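Local coordinates for protein manganese lipoxygenase (Gaeumannomyces graminis, PDB 5FX8) that uses a catalytic manganese ion to oxygenate linoleic and alpha-linolenic acids to 11S- and 13R-hydroperoxy fatty acids, at residues Val146-Ser151 with Pro486-Gly491; His394-Glu399 with Gln598-Val603; His478-Gln483 with Phe602-Leu607; Arg581-Ile586 with Asn608-Pro613. All coordinates share one frame; numbering follows the deposited sequence.

Contact 1: Val146-Ser151 with Pro486-Gly491; sequences VPEGIS and PVKFSG
The backbones of I150 and K488 come within 4.2 Å of each other, CA to CA, where a loop meets the short helix 485-490. V146-G149 forms a type I beta turn, closed by the bond from G149 N to V146 O, and the positive phi of G149 suits a residue without a side chain. Across from it, the helix widens into a pi-type turn at 486-490. The two backbones are joined by S151 N donating to K488 O (3.2 Å).

The side chain of K488 runs extended from CB and then bends at chi3 (-72°), which brings NZ to E148. The two side chains cross at about a right angle, and NZ meets OE2 at 2.9 Å on its anti lone pair, the one turned away from OE1. V146 and V487 point their branches at each other, CG2 to CG2 at 4.1 Å; these beta-branched residues offer compact methyls beside the lysine chain, and V146 CG1 also lies near K488 CG. S151 OG lies in the plane of the F489 ring at its edge, 3.4 Å from CD1, and is hydrogen-bonded to V603 O. K488 CB covers one face of the same ring.

The site of contact therefore combines one backbone bond, an apolar patch and a salt bridge. Because K488 is buried, E148 probably offsets the cost of placing its ammonium group there, and the ion pair pins the turn to the helix that follows the metal-bearing helix 460-481.

Contact 2: His394-Glu399 with Gln598-Val603; sequences HFPFYE and QGMPFV
H394, just before the N-cap, and P396, the first residue of helix 396-420, meet Q598, G599 and M600 of the loop that follows helix 566-587. F395 is the N-cap, and P396 suits the first turn because it has no N-H to leave without a partner.

The aromatic part is a CH-pi contact. G599 CA stands over one face of the H394 ring, 4.2 Å from its centroid and only 7° off the normal; glycine, with no side chain and a positive phi, can bring its backbone this close to the imidazole.

Apolar packing centres on P396. The extended side chain of M600 brings its methyl CE against CG of the ring, while P396 CB lies against the amide of Q598, 3.6 Å from CD.

No direct hydrogen bond joins the segments, so the polar link passes through a water. It donates to E399 OE1 (2.6 Å) and to Q598 OE1 (2.7 Å), bridging two acceptors that could not bond to each other. Beyond these segments, E399 packs on L235 of the neighbouring zonadhesin chain. The other oxygen of this glutamate, OE2, is met from above the carboxylate plane by F395 N at 3.1 Å.

Contact 3: His478-Gln483 with Phe602-Leu607; sequences HHVMNQ and FVWTAL. With MN (manganese (II) ion), chain I.
V480, packed against W604, A606 and L607, lies on the last turn of a helix that, with the residue just after it, supplies two ligands of the catalytic manganese site. H478 binds the metal through NE2 at 2.2 Å and N482 through OD1 at 2.4 Å, with a water; H290, H294 and the C-terminal V618 complete the site. N482 is the first residue past the helix, yet its N still bonds to H478 O, keeping the ligands one helical turn apart. In each, CG is anti to the backbone N (177° in H478), extending the side chain to the ion.

This is the metal centre of the lipoxygenase fold, in which long helices carry the histidines and the chain ends at the metal. H479 is a second-shell residue: its ND1 lies in the H478 ring plane and accepts from H478 ND1 (3.0 Å), which stands 32° out of the H479 plane. H479 NE2 in turn bonds to P613 O, so H479 is gripped at both nitrogens and H478 by metal and H479, probably limiting rotation of both rings.

On the side away from the metal, the branches of V480 part. CG1 meets W604 at the ring edge, 4.2 Å from CZ2, whereas CG2 crosses L607 near its CG at 3.7 Å. A606, small enough to let the backbones approach, sets CB 4.4 Å from V480 CA, and its N lies over a face of the W604 indole.

Contact 4: Arg581-Ile586 with Asn608-Pro613; sequences RISREI and NPAVNP
The amide of N608 presents one side of its plane to helix 566-587, where S583 CB approaches OD1 (3.2 Å) and I586 CG2 lies farther along, beside N608 CB (3.8 Å). From the opposite side of that plane A610 N donates to the same OD1 at 2.8 Å, standing 36° out of it. With CG anti to the backbone N (chi1 -171°), the asparagine can reach the helix and still accept this bond.

The ring of P609 offers CD and CG to the helix. The I582 side chain crosses the ring at about a right angle, with CG2 3.9 Å from CD, and S583 CB touches the same two atoms. I586 slides past N608 in the reverse direction, its CD1 coming to 3.7 Å from N608 CA. S583 suits the middle of this surface: its small CB also meets A610 CB, while its OG turns back to T579 O within the helix. No hydrogen bond crosses between the segments; they meet by van der Waals packing of carbons and the asparagine amide.

N608 also keeps its own loop in shape, since its carbonyl accepts from both V611 N and N612 N. Its side-chain bond to the backbone N two residues on is the signature of an Asx turn, here at the start of the C-terminal tail.

How the contacts relate
From the N terminus, contact 1 closes the longest loop of the four, spanning 334 residues, bringing 146-151 to the short helix 485-490. Contacts 2 and 3 open inside that loop, at 394 and 478, and close beyond it on one continuous stretch, 598-607, sharing F602 and V603; both therefore cross contact 1. Contact 4 opens at 581, after contact 1 has closed, and crosses contacts 2 and 3 before ending at 613. The segment 598-613 thus threads past helices 396-420, 460-481 and 566-587 in turn. A606 O and N612 ND2, 2.7 Å apart, join contacts 3 and 4, while E148 packs on V611 to link contacts 1 and 4.

Contact 1: Val146-Ser151 with Pro486-Gly491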
loop_
_atom_site.group_PDB
_atom_site.type_symbol
_atom_site.label_atom_id
_atom_site.label_comp_id
_atom_site.label_asym_id
_atom_site.label_seq_id
_atom_site.Cartn_x
_atom_site.Cartn_y
_atom_site.Cartn_z
ATOM N N VAL A 146 9.038 5.897 4.039
ATOM C CA VAL A 146 9.476 5.092 2.917
ATOM C C VAL A 146 10.853 4.532 3.243
ATOM O O VAL A 146 11.855 4.973 2.671
ATOM C CB VAL A 146 9.482 5.927 1.637
ATOM C CG1 VAL A 146 9.712 5.052 0.460
ATOM C CG2 VAL A 146 8.166 6.660 1.519
ATOM N N PRO A 147 10.951 3.537 4.120
ATOM C CA PRO A 147 12.277 3.113 4.587
ATOM C C PRO A 147 13.196 2.644 3.484
ATOM O O PRO A 147 14.393 2.917 3.547
ATOM C CB PRO A 147 11.951 1.986 5.563
ATOM C CG PRO A 147 10.556 2.179 5.910
ATOM C CD PRO A 147 9.893 2.713 4.704
ATOM N N GLU A 148 12.680 1.959 2.473
ATOM C CA GLU A 148 13.488 1.502 1.347
ATOM C C GLU A 148 13.937 2.635 0.432
ATOM O O GLU A 148 14.709 2.387 -0.501
ATOM C CB GLU A 148 12.707 0.445 0.558
ATOM C CG GLU A 148 11.454 0.965 -0.161
ATOM C CD GLU A 148 10.094 0.899 0.623
ATOM O OE1 GLU A 148 9.974 1.241 1.830
ATOM O OE2 GLU A 148 9.096 0.529 -0.032
ATOM N N GLY A 149 13.504 3.869 0.675
ATOM C CA GLY A 149 13.835 4.967 -0.201
ATOM C C GLY A 149 13.113 4.895 -1.523
ATOM O O GLY A 149 12.423 3.914 -1.803
ATOM N N ILE A 150 13.252 5.918 -2.351
ATOM C CA ILE A 150 12.644 5.900 -3.671
ATOM C C ILE A 150 13.618 5.262 -4.650
ATOM O O ILE A 150 14.790 5.062 -4.333
ATOM C CB ILE A 150 12.249 7.311 -4.128
ATOM C CG1 ILE A 150 13.498 8.112 -4.463
ATOM C CG2 ILE A 150 11.459 8.011 -3.068
ATOM C CD1 ILE A 150 13.191 9.365 -5.201
ATOM N N SER A 151 13.138 4.991 -5.859
ATOM C CA SER A 151 13.827 4.165 -6.838
ATOM C C SER A 151 15.249 4.627 -7.107
ATOM O O SER A 151 15.487 5.762 -7.553
ATOM C CB SER A 151 13.044 4.153 -8.143
ATOM O OG SER A 151 13.517 3.126 -8.986
ATOM N N PRO A 486 3.445 4.423 -6.361
ATOM C CA PRO A 486 3.480 5.850 -6.706
ATOM C C PRO A 486 4.596 6.632 -6.000
ATOM O O PRO A 486 5.302 7.398 -6.658
ATOM C CB PRO A 486 2.072 6.318 -6.313
ATOM C CG PRO A 486 1.240 5.063 -6.481
ATOM C CD PRO A 486 2.085 3.961 -6.038
ATOM N N VAL A 487 4.809 6.444 -4.696
ATOM C CA VAL A 487 5.864 7.198 -4.039
ATOM C C VAL A 487 7.256 6.747 -4.492
ATOM O O VAL A 487 8.167 7.571 -4.574
ATOM C CB VAL A 487 5.707 7.134 -2.501
ATOM C CG1 VAL A 487 6.150 5.814 -1.949
ATOM C CG2 VAL A 487 6.475 8.252 -1.825
ATOM N N LYS A 488 7.456 5.462 -4.803
ATOM C CA LYS A 488 8.790 4.987 -5.198
ATOM C C LYS A 488 9.085 5.088 -6.700
ATOM O O LYS A 488 10.237 5.289 -7.073
ATOM C CB LYS A 488 8.992 3.538 -4.748
ATOM C CG LYS A 488 9.056 3.380 -3.264
ATOM C CD LYS A 488 9.292 1.947 -2.859
ATOM C CE LYS A 488 8.058 1.095 -3.089
ATOM N NZ LYS A 488 8.100 -0.355 -2.655
ATOM N N PHE A 489 8.091 4.974 -7.575
ATOM C CA PHE A 489 8.318 4.925 -9.014
ATOM C C PHE A 489 7.378 5.829 -9.818
ATOM O O PHE A 489 7.844 6.714 -10.520
ATOM C CB PHE A 489 8.195 3.479 -9.509
ATOM C CG PHE A 489 8.844 2.451 -8.595
ATOM C CD1 PHE A 489 10.225 2.286 -8.567
ATOM C CD2 PHE A 489 8.068 1.640 -7.768
ATOM C CE1 PHE A 489 10.809 1.354 -7.736
ATOM C CE2 PHE A 489 8.646 0.719 -6.944
ATOM C CZ PHE A 489 10.028 0.572 -6.931
ATOM N N SER A 490 6.062 5.628 -9.716
ATOM C CA SER A 490 5.074 6.220 -10.623
ATOM C C SER A 490 4.843 7.699 -10.378
ATOM O O SER A 490 4.352 8.397 -11.270
ATOM C CB SER A 490 3.723 5.557 -10.457
ATOM O OG SER A 490 3.773 4.218 -10.791
ATOM N N GLY A 491 5.048 8.158 -9.149
ATOM C CA GLY A 491 4.814 9.535 -8.824
ATOM C C GLY A 491 6.019 10.224 -8.233
ATOM O O GLY A 491 5.893 10.989 -7.290
#

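Contact 2: His394-Glu399 with Gln598-Val603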
loop_
_atom_site.group_PDB
_atom_site.type_symbol
_atom_site.label_atom_id
_atom_site.label_comp_id
_atom_site.label_asym_id
_atom_site.label_seq_id
_atom_site.Cartn_x
_atom_site.Cartn_y
_atom_site.Cartn_z
ATOM N N HIS A 394 13.370 -7.406 -22.627
ATOM C CA HIS A 394 13.316 -7.169 -21.188
ATOM C C HIS A 394 11.917 -6.725 -20.811
ATOM O O HIS A 394 11.431 -5.714 -21.318
ATOM C CB HIS A 394 14.318 -6.108 -20.764
ATOM C CG HIS A 394 15.737 -6.503 -20.978
ATOM N ND1 HIS A 394 16.375 -7.428 -20.178
ATOM C CD2 HIS A 394 16.642 -6.110 -21.902
ATOM C CE1 HIS A 394 17.615 -7.586 -20.604
ATOM N NE2 HIS A 394 17.799 -6.802 -21.650
ATOM N N PHE A 395 11.283 -7.480 -19.926
ATOM C CA PHE A 395 9.940 -7.185 -19.433
ATOM C C PHE A 395 9.979 -7.447 -17.934
ATOM O O PHE A 395 9.560 -8.506 -17.455
ATOM C CB PHE A 395 8.900 -8.038 -20.158
ATOM C CG PHE A 395 7.481 -7.575 -19.991
ATOM C CD1 PHE A 395 7.136 -6.632 -19.044
ATOM C CD2 PHE A 395 6.487 -8.119 -20.771
ATOM C CE1 PHE A 395 5.859 -6.249 -18.893
ATOM C CE2 PHE A 395 5.195 -7.725 -20.626
ATOM C CZ PHE A 395 4.874 -6.799 -19.692
ATOM N N PRO A 396 10.523 -6.505 -17.160
ATOM C CA PRO A 396 10.775 -6.792 -15.741
ATOM C C PRO A 396 9.524 -7.104 -14.953
ATOM O O PRO A 396 9.560 -7.972 -14.076
ATOM C CB PRO A 396 11.462 -5.513 -15.258
ATOM C CG PRO A 396 12.065 -4.976 -16.420
ATOM C CD PRO A 396 11.164 -5.252 -17.566
ATOM N N PHE A 397 8.408 -6.454 -15.258
ATOM C CA PHE A 397 7.176 -6.819 -14.581
ATOM C C PHE A 397 6.807 -8.266 -14.855
ATOM O O PHE A 397 6.437 -8.989 -13.943
ATOM C CB PHE A 397 6.048 -5.893 -14.994
ATOM C CG PHE A 397 4.708 -6.422 -14.684
ATOM C CD1 PHE A 397 4.168 -6.278 -13.426
ATOM C CD2 PHE A 397 3.979 -7.070 -15.642
ATOM C CE1 PHE A 397 2.944 -6.758 -13.151
ATOM C CE2 PHE A 397 2.755 -7.556 -15.356
ATOM C CZ PHE A 397 2.238 -7.398 -14.114
ATOM N N TYR A 398 6.894 -8.700 -16.103
ATOM C CA TYR A 398 6.551 -10.071 -16.435
ATOM C C TYR A 398 7.475 -11.059 -15.733
ATOM O O TYR A 398 7.034 -12.118 -15.296
ATOM C CB TYR A 398 6.603 -10.237 -17.948
ATOM C CG TYR A 398 6.208 -11.571 -18.473
ATOM C CD1 TYR A 398 5.278 -12.349 -17.816
ATOM C CD2 TYR A 398 6.772 -12.059 -19.633
ATOM C CE1 TYR A 398 4.922 -13.543 -18.295
ATOM C CE2 TYR A 398 6.423 -13.260 -20.114
ATOM C CZ TYR A 398 5.500 -14.000 -19.446
ATOM O OH TYR A 398 5.141 -15.226 -19.918
ATOM N N GLU A 399 8.754 -10.737 -15.594
ATOM C CA GLU A 399 9.669 -11.711 -15.013
ATOM C C GLU A 399 9.465 -11.820 -13.510
ATOM O O GLU A 399 9.340 -12.923 -12.963
ATOM C CB GLU A 399 11.112 -11.330 -15.358
ATOM C CG GLU A 399 11.430 -11.336 -16.861
ATOM C CD GLU A 399 12.398 -10.220 -17.318
ATOM O OE1 GLU A 399 13.108 -9.609 -16.484
ATOM O OE2 GLU A 399 12.464 -9.964 -18.543
ATOM N N GLN A 598 17.788 -4.955 -14.729
ATOM C CA GLN A 598 16.795 -5.584 -15.603
ATOM C C GLN A 598 16.648 -4.817 -16.903
ATOM O O GLN A 598 15.556 -4.697 -17.445
ATOM C CB GLN A 598 15.427 -5.699 -14.942
ATOM C CG GLN A 598 15.447 -6.212 -13.555
ATOM C CD GLN A 598 14.092 -6.122 -12.922
ATOM O OE1 GLN A 598 13.355 -7.101 -12.876
ATOM N NE2 GLN A 598 13.745 -4.938 -12.433
ATOM N N GLY A 599 17.740 -4.249 -17.384
ATOM C CA GLY A 599 17.708 -3.551 -18.652
ATOM C C GLY A 599 17.176 -2.149 -18.577
ATOM O O GLY A 599 16.708 -1.632 -19.582
ATOM N N MET A 600 17.248 -1.521 -17.412
ATOM C CA MET A 600 16.604 -0.261 -17.110
ATOM C C MET A 600 17.543 0.632 -16.329
ATOM O O MET A 600 18.317 0.147 -15.508
ATOM C CB MET A 600 15.359 -0.449 -16.246
ATOM C CG MET A 600 14.203 -1.083 -16.869
ATOM S SD MET A 600 12.797 -1.094 -15.740
ATOM C CE MET A 600 11.666 -1.702 -16.905
ATOM N N PRO A 601 17.413 1.930 -16.480
ATOM C CA PRO A 601 18.269 2.848 -15.730
ATOM C C PRO A 601 17.798 3.138 -14.319
ATOM O O PRO A 601 18.233 4.127 -13.722
ATOM C CB PRO A 601 18.238 4.119 -16.586
ATOM C CG PRO A 601 17.757 3.685 -17.899
ATOM C CD PRO A 601 16.813 2.587 -17.644
ATOM N N PHE A 602 16.905 2.309 -13.783
ATOM C CA PHE A 602 16.499 2.412 -12.388
ATOM C C PHE A 602 16.234 1.024 -11.834
ATOM O O PHE A 602 15.972 0.076 -12.570
ATOM C CB PHE A 602 15.268 3.315 -12.186
ATOM C CG PHE A 602 13.991 2.780 -12.769
ATOM C CD1 PHE A 602 13.706 2.928 -14.126
ATOM C CD2 PHE A 602 13.053 2.184 -11.957
ATOM C CE1 PHE A 602 12.530 2.459 -14.662
ATOM C CE2 PHE A 602 11.886 1.725 -12.481
ATOM C CZ PHE A 602 11.616 1.860 -13.850
ATOM N N VAL A 603 16.313 0.927 -10.514
ATOM C CA VAL A 603 16.066 -0.313 -9.799
ATOM C C VAL A 603 14.607 -0.362 -9.394
ATOM O O VAL A 603 14.124 0.522 -8.687
ATOM C CB VAL A 603 16.965 -0.429 -8.568
ATOM C CG1 VAL A 603 16.617 -1.651 -7.841
ATOM C CG2 VAL A 603 18.400 -0.455 -8.980
HETATM O O HOH W 1 13.890 -9.533 -13.972
#

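Contact 3: His478-Gln483 with Phe602-Leu607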
loop_
_atom_site.group_PDB
_atom_site.type_symbol
_atom_site.label_atom_id
_atom_site.label_comp_id
_atom_site.label_asym_id
_atom_site.label_seq_id
_atom_site.Cartn_x
_atom_site.Cartn_y
_atom_site.Cartn_z
ATOM N N HIS A 478 -1.907 -5.346 -7.186
ATOM C CA HIS A 478 -2.255 -4.099 -6.519
ATOM C C HIS A 478 -1.025 -3.258 -6.240
ATOM O O HIS A 478 -1.042 -2.038 -6.423
ATOM C CB HIS A 478 -2.979 -4.373 -5.206
ATOM C CG HIS A 478 -3.300 -3.128 -4.439
ATOM N ND1 HIS A 478 -2.415 -2.545 -3.572
ATOM C CD2 HIS A 478 -4.389 -2.328 -4.459
ATOM C CE1 HIS A 478 -2.954 -1.455 -3.064
ATOM N NE2 HIS A 478 -4.156 -1.304 -3.580
ATOM N N HIS A 479 0.047 -3.887 -5.797
ATOM C CA HIS A 479 1.190 -3.140 -5.318
ATOM C C HIS A 479 2.085 -2.674 -6.449
ATOM O O HIS A 479 3.064 -1.981 -6.209
ATOM C CB HIS A 479 1.949 -3.997 -4.314
ATOM C CG HIS A 479 1.064 -4.687 -3.314
ATOM N ND1 HIS A 479 -0.015 -4.079 -2.714
ATOM C CD2 HIS A 479 1.107 -5.941 -2.808
ATOM C CE1 HIS A 479 -0.587 -4.919 -1.874
ATOM N NE2 HIS A 479 0.072 -6.059 -1.918
ATOM N N VAL A 480 1.781 -3.038 -7.676
ATOM C CA VAL A 480 2.477 -2.445 -8.794
ATOM C C VAL A 480 1.833 -1.113 -9.153
ATOM O O VAL A 480 2.516 -0.167 -9.545
ATOM C CB VAL A 480 2.482 -3.445 -9.970
ATOM C CG1 VAL A 480 3.068 -2.838 -11.219
ATOM C CG2 VAL A 480 3.231 -4.686 -9.604
ATOM N N MET A 481 0.515 -1.011 -9.016
ATOM C CA MET A 481 -0.182 0.200 -9.420
ATOM C C MET A 481 -0.283 1.221 -8.296
ATOM O O MET A 481 -0.174 2.415 -8.543
ATOM C CB MET A 481 -1.587 -0.142 -9.918
ATOM C CG MET A 481 -1.645 -1.014 -11.137
ATOM S SD MET A 481 -1.105 -0.151 -12.603
ATOM C CE MET A 481 -2.639 -0.115 -13.520
ATOM N N ASN A 482 -0.479 0.765 -7.070
ATOM C CA ASN A 482 -0.821 1.573 -5.919
ATOM C C ASN A 482 0.173 1.215 -4.839
ATOM O O ASN A 482 1.328 0.934 -5.155
ATOM C CB ASN A 482 -2.249 1.284 -5.482
ATOM C CG ASN A 482 -2.783 2.308 -4.541
ATOM O OD1 ASN A 482 -3.433 1.976 -3.551
ATOM N ND2 ASN A 482 -2.505 3.569 -4.826
ATOM N N GLN A 483 -0.257 1.193 -3.583
ATOM C CA GLN A 483 0.594 0.855 -2.438
ATOM C C GLN A 483 1.824 1.764 -2.477
ATOM O O GLN A 483 1.659 2.988 -2.574
ATOM C CB GLN A 483 0.863 -0.658 -2.448
ATOM C CG GLN A 483 1.287 -1.256 -1.102
ATOM C CD GLN A 483 0.248 -1.165 0.032
ATOM O OE1 GLN A 483 -0.905 -1.552 -0.109
ATOM N NE2 GLN A 483 0.688 -0.700 1.167
ATOM N N PHE A 602 16.905 2.309 -13.783
ATOM C CA PHE A 602 16.499 2.412 -12.388
ATOM C C PHE A 602 16.234 1.024 -11.834
ATOM O O PHE A 602 15.972 0.076 -12.570
ATOM C CB PHE A 602 15.268 3.315 -12.186
ATOM C CG PHE A 602 13.991 2.780 -12.769
ATOM C CD1 PHE A 602 13.706 2.928 -14.126
ATOM C CD2 PHE A 602 13.053 2.184 -11.957
ATOM C CE1 PHE A 602 12.530 2.459 -14.662
ATOM C CE2 PHE A 602 11.886 1.725 -12.481
ATOM C CZ PHE A 602 11.616 1.860 -13.850
ATOM N N VAL A 603 16.313 0.927 -10.514
ATOM C CA VAL A 603 16.066 -0.313 -9.799
ATOM C C VAL A 603 14.607 -0.362 -9.394
ATOM O O VAL A 603 14.124 0.522 -8.687
ATOM C CB VAL A 603 16.965 -0.429 -8.568
ATOM C CG1 VAL A 603 16.617 -1.651 -7.841
ATOM C CG2 VAL A 603 18.400 -0.455 -8.980
ATOM N N TRP A 604 13.913 -1.405 -9.822
ATOM C CA TRP A 604 12.484 -1.557 -9.623
ATOM C C TRP A 604 12.255 -2.761 -8.718
ATOM O O TRP A 604 12.828 -3.830 -8.954
ATOM C CB TRP A 604 11.794 -1.717 -10.976
ATOM C CG TRP A 604 10.326 -1.861 -10.914
ATOM C CD1 TRP A 604 9.421 -0.874 -10.673
ATOM C CD2 TRP A 604 9.578 -3.057 -11.102
ATOM N NE1 TRP A 604 8.161 -1.384 -10.687
ATOM C CE2 TRP A 604 8.227 -2.726 -10.945
ATOM C CE3 TRP A 604 9.919 -4.380 -11.376
ATOM C CZ2 TRP A 604 7.210 -3.672 -11.057
ATOM C CZ3 TRP A 604 8.911 -5.326 -11.486
ATOM C CH2 TRP A 604 7.576 -4.967 -11.334
ATOM N N THR A 605 11.460 -2.570 -7.653
ATOM C CA THR A 605 11.316 -3.574 -6.611
ATOM C C THR A 605 9.886 -3.706 -6.132
ATOM O O THR A 605 9.655 -4.101 -4.992
ATOM C CB THR A 605 12.170 -3.246 -5.397
ATOM O OG1 THR A 605 11.748 -1.993 -4.860
ATOM C CG2 THR A 605 13.628 -3.176 -5.752
ATOM N N ALA A 606 8.919 -3.356 -6.973
ATOM C CA ALA A 606 7.546 -3.186 -6.531
ATOM C C ALA A 606 6.883 -4.497 -6.198
ATOM O O ALA A 606 5.799 -4.500 -5.604
ATOM C CB ALA A 606 6.728 -2.513 -7.603
ATOM N N LEU A 607 7.475 -5.604 -6.612
ATOM C CA LEU A 607 6.883 -6.901 -6.409
ATOM C C LEU A 607 7.621 -7.699 -5.366
ATOM O O LEU A 607 7.408 -8.906 -5.271
ATOM C CB LEU A 607 6.842 -7.651 -7.728
ATOM C CG LEU A 607 5.623 -7.352 -8.563
ATOM C CD1 LEU A 607 5.833 -8.009 -9.858
ATOM C CD2 LEU A 607 4.414 -7.903 -7.838
HETATM MN MN MN I . -5.386 0.555 -3.666
HETATM O O HOH W 2 -6.469 2.713 -3.387
#

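Contact 4: Arg581-Ile586 with Asn608-Pro613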
loop_
_atom_site.group_PDB
_atom_site.type_symbol
_atom_site.label_atom_id
_atom_site.label_comp_id
_atom_site.label_asym_id
_atom_site.label_seq_id
_atom_site.Cartn_x
_atom_site.Cartn_y
_atom_site.Cartn_z
ATOM N N ARG A 581 13.428 -16.712 -1.237
ATOM C CA ARG A 581 14.329 -16.619 -2.382
ATOM C C ARG A 581 13.988 -15.408 -3.229
ATOM O O ARG A 581 14.873 -14.658 -3.649
ATOM C CB ARG A 581 14.246 -17.882 -3.231
ATOM C CG ARG A 581 15.258 -18.936 -2.925
ATOM C CD ARG A 581 14.886 -20.250 -3.609
ATOM N NE ARG A 581 15.165 -20.256 -5.047
ATOM C CZ ARG A 581 16.224 -20.828 -5.618
ATOM N NH1 ARG A 581 17.133 -21.452 -4.877
ATOM N NH2 ARG A 581 16.369 -20.777 -6.934
ATOM N N ILE A 582 12.702 -15.215 -3.509
ATOM C CA ILE A 582 12.314 -14.149 -4.420
ATOM C C ILE A 582 12.637 -12.794 -3.809
ATOM O O ILE A 582 13.104 -11.879 -4.497
ATOM C CB ILE A 582 10.828 -14.279 -4.793
ATOM C CG1 ILE A 582 10.603 -15.524 -5.643
ATOM C CG2 ILE A 582 10.341 -13.038 -5.514
ATOM C CD1 ILE A 582 9.164 -15.926 -5.774
ATOM N N SER A 583 12.443 -12.657 -2.500
ATOM C CA SER A 583 12.651 -11.356 -1.904
ATOM C C SER A 583 14.132 -11.055 -1.772
ATOM O O SER A 583 14.548 -9.910 -1.954
ATOM C CB SER A 583 11.929 -11.274 -0.566
ATOM O OG SER A 583 12.548 -12.069 0.392
ATOM N N ARG A 584 14.952 -12.066 -1.494
ATOM C CA ARG A 584 16.388 -11.826 -1.548
ATOM C C ARG A 584 16.841 -11.450 -2.957
ATOM O O ARG A 584 17.657 -10.538 -3.114
ATOM C CB ARG A 584 17.147 -13.033 -1.022
ATOM C CG ARG A 584 17.039 -13.149 0.469
ATOM C CD ARG A 584 17.906 -14.236 1.019
ATOM N NE ARG A 584 17.516 -15.563 0.564
ATOM C CZ ARG A 584 16.560 -16.307 1.103
ATOM N NH1 ARG A 584 15.844 -15.878 2.141
ATOM N NH2 ARG A 584 16.309 -17.492 0.592
ATOM N N GLU A 585 16.307 -12.103 -3.999
ATOM C CA GLU A 585 16.672 -11.697 -5.360
ATOM C C GLU A 585 16.297 -10.244 -5.625
ATOM O O GLU A 585 17.066 -9.505 -6.242
ATOM C CB GLU A 585 16.009 -12.586 -6.416
ATOM C CG GLU A 585 16.447 -14.030 -6.437
ATOM C CD GLU A 585 15.547 -14.912 -7.302
ATOM O OE1 GLU A 585 14.630 -14.377 -7.968
ATOM O OE2 GLU A 585 15.763 -16.150 -7.320
ATOM N N ILE A 586 15.117 -9.809 -5.190
ATOM C CA ILE A 586 14.687 -8.464 -5.554
ATOM C C ILE A 586 15.432 -7.419 -4.738
ATOM O O ILE A 586 15.943 -6.441 -5.285
ATOM C CB ILE A 586 13.162 -8.324 -5.421
ATOM C CG1 ILE A 586 12.489 -9.236 -6.439
ATOM C CG2 ILE A 586 12.739 -6.862 -5.631
ATOM C CD1 ILE A 586 11.040 -9.264 -6.327
ATOM N N ASN A 608 8.499 -7.056 -4.599
ATOM C CA ASN A 608 9.207 -7.660 -3.480
ATOM C C ASN A 608 8.204 -8.189 -2.468
ATOM O O ASN A 608 7.498 -7.396 -1.838
ATOM C CB ASN A 608 10.141 -6.643 -2.821
ATOM C CG ASN A 608 11.075 -7.270 -1.783
ATOM O OD1 ASN A 608 10.802 -8.331 -1.233
ATOM N ND2 ASN A 608 12.188 -6.615 -1.534
ATOM N N PRO A 609 8.123 -9.512 -2.272
ATOM C CA PRO A 609 7.155 -10.053 -1.314
ATOM C C PRO A 609 7.521 -9.799 0.125
ATOM O O PRO A 609 6.685 -9.996 0.990
ATOM C CB PRO A 609 7.149 -11.547 -1.633
ATOM C CG PRO A 609 8.424 -11.806 -2.229
ATOM C CD PRO A 609 8.891 -10.585 -2.915
ATOM N N ALA A 610 8.735 -9.371 0.420
ATOM C CA ALA A 610 9.080 -9.055 1.791
ATOM C C ALA A 610 8.639 -7.669 2.189
ATOM O O ALA A 610 8.644 -7.353 3.380
ATOM C CB ALA A 610 10.576 -9.174 2.010
ATOM N N VAL A 611 8.256 -6.848 1.222
ATOM C CA VAL A 611 7.909 -5.462 1.456
ATOM C C VAL A 611 6.415 -5.244 1.330
ATOM O O VAL A 611 5.837 -4.428 2.040
ATOM C CB VAL A 611 8.688 -4.561 0.471
ATOM C CG1 VAL A 611 8.289 -3.114 0.637
ATOM C CG2 VAL A 611 10.193 -4.758 0.670
ATOM N N ASN A 612 5.795 -5.951 0.465
ATOM C CA ASN A 612 4.393 -5.728 0.211
ATOM C C ASN A 612 3.517 -6.440 1.232
ATOM O O ASN A 612 3.895 -7.465 1.768
ATOM C CB ASN A 612 4.070 -6.193 -1.188
ATOM C CG ASN A 612 4.617 -5.254 -2.201
ATOM O OD1 ASN A 612 4.633 -4.052 -1.946
ATOM N ND2 ASN A 612 5.071 -5.756 -3.336
ATOM N N PRO A 613 2.347 -5.912 1.524
ATOM C CA PRO A 613 1.385 -6.671 2.307
ATOM C C PRO A 613 0.726 -7.735 1.458
ATOM O O PRO A 613 0.699 -7.652 0.236
ATOM C CB PRO A 613 0.368 -5.605 2.726
ATOM C CG PRO A 613 0.398 -4.671 1.680
ATOM C CD PRO A 613 1.801 -4.598 1.159
#